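Local coordinates for protein squalene synthase HpnC (Alicyclobacillus acidocaldarius subsp. acidocaldarius, PDB 4HD1) that probably joins isoprenoid diphosphates head to head in the manner of squalene and phytoene synthases, at residues R78-E83 with L101-F106. Residues are numbered along the deposited sequence; the frame is centred on the assembly and turned at random.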
loop_
_atom_site.group_PDB
_atom_site.type_symbol
_atom_site.label_atom_id
_atom_site.label_comp_id
_atom_site.label_asym_id
_atom_site.label_seq_id
_atom_site.Cartn_x
_atom_site.Cartn_y
_atom_site.Cartn_z
ATOM N N ARG A 78 -14.108 -8.420 -15.092
ATOM C CA ARG A 78 -15.122 -7.836 -15.970
ATOM C C ARG A 78 -14.726 -6.431 -16.417
ATOM O O ARG A 78 -14.991 -6.037 -17.556
ATOM C CB ARG A 78 -16.495 -7.823 -15.292
ATOM C CG ARG A 78 -17.300 -9.089 -15.526
ATOM C CD ARG A 78 -18.728 -8.966 -15.016
ATOM N NE ARG A 78 -18.875 -9.549 -13.683
ATOM C CZ ARG A 78 -19.058 -8.857 -12.560
ATOM N NH1 ARG A 78 -19.132 -7.529 -12.580
ATOM N NH2 ARG A 78 -19.174 -9.504 -11.408
ATOM N N ALA A 79 -14.079 -5.687 -15.521
ATOM C CA ALA A 79 -13.614 -4.339 -15.831
ATOM C C ALA A 79 -12.474 -4.337 -16.856
ATOM O O ALA A 79 -12.286 -3.356 -17.568
ATOM C CB ALA A 79 -13.210 -3.608 -14.563
ATOM N N PHE A 80 -11.730 -5.438 -16.928
ATOM C CA PHE A 80 -10.716 -5.634 -17.968
ATOM C C PHE A 80 -11.295 -6.183 -19.265
ATOM O O PHE A 80 -10.642 -6.137 -20.309
ATOM C CB PHE A 80 -9.618 -6.567 -17.473
ATOM C CG PHE A 80 -8.516 -5.864 -16.748
ATOM C CD1 PHE A 80 -7.321 -5.568 -17.396
ATOM C CD2 PHE A 80 -8.674 -5.478 -15.421
ATOM C CE1 PHE A 80 -6.300 -4.908 -16.729
ATOM C CE2 PHE A 80 -7.660 -4.815 -14.752
ATOM C CZ PHE A 80 -6.471 -4.527 -15.406
ATOM N N ALA A 81 -12.511 -6.717 -19.192
ATOM C CA ALA A 81 -13.194 -7.255 -20.363
ATOM C C ALA A 81 -14.126 -6.220 -20.995
ATOM O O ALA A 81 -14.700 -6.460 -22.054
ATOM C CB ALA A 81 -13.957 -8.519 -19.996
ATOM N N GLY A 82 -14.263 -5.065 -20.346
ATOM C CA GLY A 82 -15.138 -4.003 -20.837
ATOM C C GLY A 82 -16.604 -4.245 -20.526
ATOM O O GLY A 82 -17.480 -3.834 -21.282
ATOM N N GLU A 83 -16.871 -4.898 -19.398
ATOM C CA GLU A 83 -18.236 -5.228 -18.995
ATOM C C GLU A 83 -18.475 -5.029 -17.493
ATOM O O GLU A 83 -19.133 -5.842 -16.839
ATOM C CB GLU A 83 -18.588 -6.654 -19.436
ATOM C CG GLU A 83 -17.536 -7.693 -19.072
ATOM C CD GLU A 83 -17.672 -8.986 -19.854
ATOM O OE1 GLU A 83 -18.261 -8.964 -20.958
ATOM O OE2 GLU A 83 -17.178 -10.025 -19.363
ATOM N N LEU A 101 -3.257 -0.013 -17.929
ATOM C CA LEU A 101 -2.800 -0.662 -16.695
ATOM C C LEU A 101 -2.861 -2.191 -16.791
ATOM O O LEU A 101 -3.827 -2.738 -17.313
ATOM C CB LEU A 101 -3.611 -0.176 -15.487
ATOM C CG LEU A 101 -3.653 1.330 -15.197
ATOM C CD1 LEU A 101 -4.584 1.617 -14.030
ATOM C CD2 LEU A 101 -2.269 1.899 -14.929
ATOM N N PRO A 102 -1.817 -2.884 -16.299
ATOM C CA PRO A 102 -1.846 -4.348 -16.277
ATOM C C PRO A 102 -2.752 -4.879 -15.161
ATOM O O PRO A 102 -3.037 -4.153 -14.204
ATOM C CB PRO A 102 -0.383 -4.716 -15.997
ATOM C CG PRO A 102 0.126 -3.569 -15.199
ATOM C CD PRO A 102 -0.543 -2.353 -15.779
HETATM N N MSE A 103 -3.185 -6.131 -15.283
HETATM C CA MSE A 103 -4.103 -6.733 -14.318
HETATM C C MSE A 103 -3.437 -7.192 -13.016
HETATM O O MSE A 103 -4.044 -7.120 -11.948
HETATM C CB MSE A 103 -4.829 -7.908 -14.956
HETATM C CG MSE A 103 -6.238 -8.106 -14.453
HETATM SE SE MSE A 103 -6.917 -9.836 -15.022
HETATM C CE MSE A 103 -8.686 -9.313 -15.619
ATOM N N GLU A 104 -2.192 -7.654 -13.110
ATOM C CA GLU A 104 -1.501 -8.265 -11.967
ATOM C C GLU A 104 -1.540 -7.452 -10.652
ATOM O O GLU A 104 -1.808 -8.019 -9.593
ATOM C CB GLU A 104 -0.058 -8.655 -12.332
ATOM C CG GLU A 104 0.633 -9.500 -11.270
ATOM C CD GLU A 104 2.119 -9.696 -11.522
ATOM O OE1 GLU A 104 2.813 -8.728 -11.917
ATOM O OE2 GLU A 104 2.604 -10.825 -11.307
ATOM N N PRO A 105 -1.275 -6.131 -10.710
ATOM C CA PRO A 105 -1.293 -5.398 -9.437
ATOM C C PRO A 105 -2.650 -5.398 -8.739
ATOM O O PRO A 105 -2.701 -5.467 -7.511
ATOM C CB PRO A 105 -0.901 -3.976 -9.841
ATOM C CG PRO A 105 -0.134 -4.145 -11.109
ATOM C CD PRO A 105 -0.797 -5.286 -11.821
ATOM N N PHE A 106 -3.733 -5.325 -9.512
ATOM C CA PHE A 106 -5.081 -5.385 -8.947
ATOM C C PHE A 106 -5.341 -6.735 -8.277
ATOM O O PHE A 106 -5.824 -6.780 -7.141
ATOM C CB PHE A 106 -6.134 -5.112 -10.016
ATOM C CG PHE A 106 -6.116 -3.706 -10.534
ATOM C CD1 PHE A 106 -6.741 -2.683 -9.830
ATOM C CD2 PHE A 106 -5.477 -3.402 -11.730
ATOM C CE1 PHE A 106 -6.724 -1.381 -10.306
ATOM C CE2 PHE A 106 -5.461 -2.106 -12.213
ATOM C CZ PHE A 106 -6.085 -1.091 -11.501
#
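Phe80 reaches from the last turn of helix 65-81 into the bend that leads into helix 104-118, where the selenomethionine Met103 lies across one face of its ring. The position of Met103 CG fits a CH-pi contact: it stands 3.6 Å from the centroid of the Phe80 ring and only 10° off the ring normal, so the methylene sits almost exactly over the middle. The two side chains run past each other in opposite directions, Met103 heading back towards the root of Phe80. Its chain is extended at chi2 (-167°) and bends at chi3, which brings Met103 CE to 3.4 Å from Phe80 CB. Met103 SE is 4.8 Å from the centroid of the Phe80 ring, also above the face; this is a Met-aromatic contact, though a distant one.

The far rim of the Phe80 ring meets mainly backbone. Phe80 CE1 lies 3.3 Å from Leu101 O, and Phe80 CZ is 3.7 Å from Pro102 O; both carbonyl oxygens are near the ring plane, at its edge. Also at that edge is Phe106, whose CD2 comes to 4.0 Å from Phe80 CZ. With the planes inclined at 72° and the centroids 5.9 Å apart, the two rings form an oblique aromatic pair.

The contact thus joins the C-terminal end of helix 65-81 to the start of helix 104-118, with most of the intervening chain forming helix 87-99. It is hydrophobic packing within the all-helical fold of the squalene/phytoene synthase family, centred about 19 Å from the centre of the chain. Helix 87-99 supplies Ile96, which touches both Phe80 and Phe106, while Leu76, one turn back on helix 65-81, packs on Met103 and Phe106, and Leu142 of helix 137-146 also meets Phe106.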